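Local coordinates for lipid transferase CIDEC (Mus musculus, PDB 4IKG), which transfers triacylglycerols between lipid droplets in white adipose tissue and promotes their fusion into a single large droplet, its CIDE-N domain, the part present here, being involved in homodimerization, at residues Arg4-Lys16 / Gly20-Val33. Residues are numbered along the deposited sequence; the frame is centred on the assembly and turned at random. Where two conformers were deposited one is given.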
loop_
_atom_site.group_PDB
_atom_site.type_symbol
_atom_site.label_atom_id
_atom_site.label_comp_id
_atom_site.label_asym_id
_atom_site.label_seq_id
_atom_site.Cartn_x
_atom_site.Cartn_y
_atom_site.Cartn_z
ATOM N N ARG A 4 -3.882 17.534 -2.234
ATOM C CA ARG A 4 -2.552 17.368 -2.807
ATOM C C ARG A 4 -2.167 15.894 -2.835
ATOM O O ARG A 4 -2.038 15.258 -1.791
ATOM C CB ARG A 4 -1.519 18.164 -2.007
ATOM C CG ARG A 4 -0.198 18.356 -2.734
ATOM C CD ARG A 4 -0.380 19.221 -3.972
ATOM N NE ARG A 4 0.661 18.992 -4.970
ATOM C CZ ARG A 4 1.585 19.882 -5.317
ATOM N NH1 ARG A 4 1.606 21.081 -4.751
ATOM N NH2 ARG A 4 2.488 19.574 -6.238
ATOM N N ALA A 5 -1.975 15.357 -4.036
ATOM C CA ALA A 5 -1.715 13.928 -4.205
ATOM C C ALA A 5 -0.318 13.509 -3.743
ATOM O O ALA A 5 0.510 14.352 -3.390
ATOM C CB ALA A 5 -1.946 13.516 -5.651
ATOM N N ARG A 6 -0.070 12.203 -3.742
ATOM C CA ARG A 6 1.200 11.653 -3.278
ATOM C C ARG A 6 1.542 10.373 -4.034
ATOM O O ARG A 6 0.710 9.471 -4.144
ATOM C CB ARG A 6 1.128 11.367 -1.776
ATOM C CG ARG A 6 2.404 10.799 -1.174
ATOM C CD ARG A 6 2.113 9.534 -0.382
ATOM N NE ARG A 6 3.077 9.325 0.694
ATOM C CZ ARG A 6 4.261 8.745 0.536
ATOM N NH1 ARG A 6 5.071 8.599 1.576
ATOM N NH2 ARG A 6 4.640 8.313 -0.658
ATOM N N PRO A 7 2.775 10.290 -4.561
ATOM C CA PRO A 7 3.227 9.104 -5.297
ATOM C C PRO A 7 3.449 7.912 -4.371
ATOM O O PRO A 7 4.027 8.065 -3.293
ATOM C CB PRO A 7 4.556 9.558 -5.903
ATOM C CG PRO A 7 5.045 10.617 -4.977
ATOM C CD PRO A 7 3.814 11.334 -4.502
ATOM N N CYS A 8 2.989 6.738 -4.791
ATOM C CA CYS A 8 3.112 5.533 -3.980
ATOM C C CYS A 8 3.549 4.342 -4.825
ATOM O O CYS A 8 2.975 4.078 -5.880
ATOM C CB CYS A 8 1.782 5.216 -3.289
ATOM S SG CYS A 8 1.135 6.534 -2.232
ATOM N N ARG A 9 4.568 3.626 -4.364
ATOM C CA ARG A 9 5.008 2.416 -5.051
ATOM C C ARG A 9 4.455 1.195 -4.325
ATOM O O ARG A 9 4.945 0.821 -3.258
ATOM C CB ARG A 9 6.534 2.357 -5.127
ATOM C CG ARG A 9 7.162 3.608 -5.729
ATOM C CD ARG A 9 8.673 3.474 -5.860
ATOM N NE ARG A 9 9.294 4.727 -6.285
ATOM C CZ ARG A 9 10.588 4.872 -6.548
ATOM N NH1 ARG A 9 11.411 3.838 -6.436
ATOM N NH2 ARG A 9 11.062 6.052 -6.926
ATOM N N VAL A 10 3.426 0.581 -4.903
ATOM C CA VAL A 10 2.727 -0.519 -4.243
ATOM C C VAL A 10 3.059 -1.875 -4.866
ATOM O O VAL A 10 2.925 -2.063 -6.076
ATOM C CB VAL A 10 1.201 -0.297 -4.260
ATOM C CG1 VAL A 10 0.491 -1.404 -3.500
ATOM C CG2 VAL A 10 0.863 1.062 -3.669
ATOM N N SER A 11 3.495 -2.813 -4.029
ATOM C CA SER A 11 3.842 -4.153 -4.490
ATOM C C SER A 11 2.845 -5.184 -3.974
ATOM O O SER A 11 2.076 -4.911 -3.052
ATOM C CB SER A 11 5.257 -4.524 -4.038
ATOM O OG SER A 11 5.573 -5.863 -4.381
ATOM N N THR A 12 2.865 -6.370 -4.572
ATOM C CA THR A 12 2.021 -7.469 -4.121
ATOM C C THR A 12 2.803 -8.379 -3.180
ATOM O O THR A 12 4.033 -8.336 -3.147
ATOM C CB THR A 12 1.474 -8.288 -5.304
ATOM O OG1 THR A 12 2.560 -8.712 -6.138
ATOM C CG2 THR A 12 0.509 -7.449 -6.127
ATOM N N ALA A 13 2.085 -9.202 -2.421
ATOM C CA ALA A 13 2.701 -10.058 -1.409
ATOM C C ALA A 13 3.749 -11.019 -1.971
ATOM O O ALA A 13 4.699 -11.385 -1.279
ATOM C CB ALA A 13 1.634 -10.824 -0.640
ATOM N N ASP A 14 3.577 -11.413 -3.228
ATOM C CA ASP A 14 4.493 -12.349 -3.871
ATOM C C ASP A 14 5.611 -11.636 -4.630
ATOM O O ASP A 14 6.349 -12.263 -5.391
ATOM C CB ASP A 14 3.719 -13.277 -4.810
ATOM C CG ASP A 14 2.598 -12.563 -5.545
ATOM O OD1 ASP A 14 2.096 -11.545 -5.023
ATOM O OD2 ASP A 14 2.215 -13.022 -6.640
ATOM N N ARG A 15 5.728 -10.327 -4.407
ATOM C CA ARG A 15 6.681 -9.470 -5.121
ATOM C C ARG A 15 6.569 -9.623 -6.630
ATOM O O ARG A 15 7.567 -9.550 -7.349
ATOM C CB ARG A 15 8.121 -9.746 -4.683
ATOM C CG ARG A 15 8.592 -8.885 -3.535
ATOM C CD ARG A 15 7.950 -9.295 -2.228
ATOM N NE ARG A 15 8.753 -8.835 -1.101
ATOM C CZ ARG A 15 8.504 -9.122 0.171
ATOM N NH1 ARG A 15 7.461 -9.874 0.497
ATOM N NH2 ARG A 15 9.303 -8.653 1.117
ATOM N N LYS A 16 5.344 -9.843 -7.097
ATOM C CA LYS A 16 5.087 -10.095 -8.508
ATOM C C LYS A 16 5.039 -8.793 -9.300
ATOM O O LYS A 16 5.886 -8.547 -10.158
ATOM C CB LYS A 16 3.774 -10.866 -8.680
ATOM C CG LYS A 16 3.632 -11.555 -10.032
ATOM C CD LYS A 16 2.180 -11.914 -10.340
ATOM C CE LYS A 16 1.875 -13.389 -10.093
ATOM N NZ LYS A 16 0.512 -13.761 -10.579
ATOM N N GLY A 20 2.877 2.148 -9.701
ATOM C CA GLY A 20 2.857 3.509 -9.199
ATOM C C GLY A 20 1.445 4.057 -9.137
ATOM O O GLY A 20 0.717 4.042 -10.133
ATOM N N ILE A 21 1.054 4.534 -7.961
ATOM C CA ILE A 21 -0.293 5.036 -7.744
ATOM C C ILE A 21 -0.267 6.381 -7.034
ATOM O O ILE A 21 0.347 6.525 -5.977
ATOM C CB ILE A 21 -1.122 4.056 -6.892
ATOM C CG1 ILE A 21 -1.166 2.673 -7.549
ATOM C CG2 ILE A 21 -2.529 4.595 -6.681
ATOM C CD1 ILE A 21 -1.803 1.605 -6.691
ATOM N N MET A 22 -0.934 7.369 -7.618
ATOM C CA MET A 22 -1.106 8.646 -6.946
ATOM C C MET A 22 -2.203 8.513 -5.895
ATOM O O MET A 22 -3.314 8.078 -6.201
ATOM C CB MET A 22 -1.449 9.745 -7.951
ATOM C CG MET A 22 -0.344 10.014 -8.958
ATOM S SD MET A 22 1.238 10.366 -8.160
ATOM C CE MET A 22 0.837 11.860 -7.251
ATOM N N ALA A 23 -1.884 8.875 -4.655
ATOM C CA ALA A 23 -2.843 8.768 -3.557
ATOM C C ALA A 23 -2.997 10.070 -2.775
ATOM O O ALA A 23 -2.010 10.656 -2.332
ATOM C CB ALA A 23 -2.444 7.640 -2.621
ATOM N N HIS A 24 -4.229 10.537 -2.607
ATOM C CA HIS A 24 -4.470 11.750 -1.828
ATOM C C HIS A 24 -4.298 11.494 -0.337
ATOM O O HIS A 24 -3.845 12.366 0.403
ATOM C CB HIS A 24 -5.869 12.302 -2.092
ATOM C CG HIS A 24 -5.911 13.376 -3.131
ATOM N ND1 HIS A 24 -6.225 13.123 -4.448
ATOM C CD2 HIS A 24 -5.689 14.709 -3.047
ATOM C CE1 HIS A 24 -6.192 14.253 -5.132
ATOM N NE2 HIS A 24 -5.868 15.231 -4.303
ATOM N N SER A 25 -4.689 10.306 0.104
ATOM C CA SER A 25 -4.418 9.885 1.483
ATOM C C SER A 25 -4.460 8.358 1.596
ATOM O O SER A 25 -4.713 7.666 0.607
ATOM C CB SER A 25 -5.351 10.550 2.508
ATOM O OG SER A 25 -6.712 10.439 2.159
ATOM N N LEU A 26 -4.196 7.850 2.797
ATOM C CA LEU A 26 -4.194 6.413 3.078
ATOM C C LEU A 26 -5.493 5.738 2.648
ATOM O O LEU A 26 -5.479 4.733 1.930
ATOM C CB LEU A 26 -3.971 6.182 4.575
ATOM C CG LEU A 26 -3.957 4.745 5.096
ATOM C CD1 LEU A 26 -2.931 3.928 4.347
ATOM C CD2 LEU A 26 -3.660 4.729 6.585
ATOM N N GLU A 27 -6.605 6.307 3.102
ATOM C CA GLU A 27 -7.937 5.785 2.823
ATOM C C GLU A 27 -8.138 5.616 1.327
ATOM O O GLU A 27 -8.562 4.555 0.851
ATOM C CB GLU A 27 -8.986 6.764 3.351
ATOM C CG GLU A 27 -10.164 6.102 4.028
ATOM C CD GLU A 27 -11.492 6.698 3.603
ATOM O OE1 GLU A 27 -11.530 7.381 2.560
ATOM O OE2 GLU A 27 -12.502 6.487 4.308
ATOM N N ASP A 28 -7.815 6.684 0.608
ATOM C CA ASP A 28 -8.008 6.782 -0.825
ATOM C C ASP A 28 -7.151 5.769 -1.565
ATOM O O ASP A 28 -7.605 5.127 -2.515
ATOM C CB ASP A 28 -7.629 8.189 -1.263
ATOM C CG ASP A 28 -7.960 9.233 -0.203
ATOM O OD1 ASP A 28 -7.829 8.913 0.996
ATOM O OD2 ASP A 28 -8.367 10.366 -0.546
ATOM N N LEU A 29 -5.901 5.644 -1.133
ATOM C CA LEU A 29 -4.996 4.654 -1.695
ATOM C C LEU A 29 -5.610 3.277 -1.535
ATOM O O LEU A 29 -5.713 2.517 -2.496
ATOM C CB LEU A 29 -3.643 4.695 -0.990
ATOM C CG LEU A 29 -2.635 3.661 -1.491
ATOM C CD1 LEU A 29 -2.387 3.853 -2.978
ATOM C CD2 LEU A 29 -1.333 3.747 -0.711
ATOM N N LEU A 30 -6.023 2.964 -0.312
ATOM C CA LEU A 30 -6.646 1.675 -0.040
ATOM C C LEU A 30 -7.912 1.449 -0.873
ATOM O O LEU A 30 -8.253 0.311 -1.197
ATOM C CB LEU A 30 -6.912 1.497 1.461
ATOM C CG LEU A 30 -5.862 0.658 2.199
ATOM C CD1 LEU A 30 -5.661 -0.661 1.478
ATOM C CD2 LEU A 30 -4.538 1.396 2.342
ATOM N N ASN A 31 -8.590 2.536 -1.228
ATOM C CA ASN A 31 -9.718 2.463 -2.153
ATOM C C ASN A 31 -9.265 2.098 -3.571
ATOM O O ASN A 31 -9.872 1.252 -4.228
ATOM C CB ASN A 31 -10.512 3.780 -2.163
ATOM C CG ASN A 31 -11.316 3.995 -0.886
ATOM O OD1 ASN A 31 -11.673 3.044 -0.190
ATOM N ND2 ASN A 31 -11.610 5.254 -0.580
ATOM N N LYS A 32 -8.172 2.716 -4.013
ATOM C CA LYS A 32 -7.694 2.601 -5.393
ATOM C C LYS A 32 -7.008 1.274 -5.722
ATOM O O LYS A 32 -7.267 0.669 -6.766
ATOM C CB LYS A 32 -6.741 3.757 -5.719
ATOM C CG LYS A 32 -7.210 4.630 -6.866
ATOM C CD LYS A 32 -7.385 6.070 -6.427
ATOM C CE LYS A 32 -6.321 6.958 -7.039
ATOM N NZ LYS A 32 -6.508 8.375 -6.637
ATOM N N VAL A 33 -6.130 0.838 -4.821
ATOM C CA VAL A 33 -5.258 -0.318 -5.050
ATOM C C VAL A 33 -5.996 -1.619 -5.417
ATOM O O VAL A 33 -5.466 -2.445 -6.157
ATOM C CB VAL A 33 -4.268 -0.533 -3.862
ATOM C CG1 VAL A 33 -5.017 -0.631 -2.534
ATOM C CG2 VAL A 33 -3.375 -1.751 -4.097
#
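Ala23 N donates to Arg6 O at 2.7 Å with a nearly straight N-H (167°), and two residues further along Ile21 N reaches Cys8 O at 2.9 Å in the carbonyl plane. The return bond from Cys8 N to Ile21 O is weak, bent to 124°. Pro7, with no N-H to give, faces Met22 in a non-hydrogen-bonded pair that asks for none. The guanidinium of Arg6 turns back on the following residue, where NH2 meets Pro7 O at 2.7 Å, while NE bonds to Phe61 O and the cation lies against the Phe61 ring. On the Pro7 face, Met22 folds its flexible thioether back across the neighbouring strand, bent at chi2 and chi3, bringing CE to 3.6 Å from Ala5 CB. The other face is apolar: small Cys8 touches both Ala23 CB (3.8 Å) and Leu29 CD2 with SG, and branched Val10 sets CG2 against Ile21 CD1 and CG1 against Val33 CG2 (3.9 Å). Leu29 and Val33 project from helix 26-36 onto this face of the sheet, where Phe61 also packs on Cys8 and Leu29. This antiparallel hairpin followed by a helix packed on one face is the beta-beta-alpha opening of the ubiquitin-like roll adopted by CIDE-N domains.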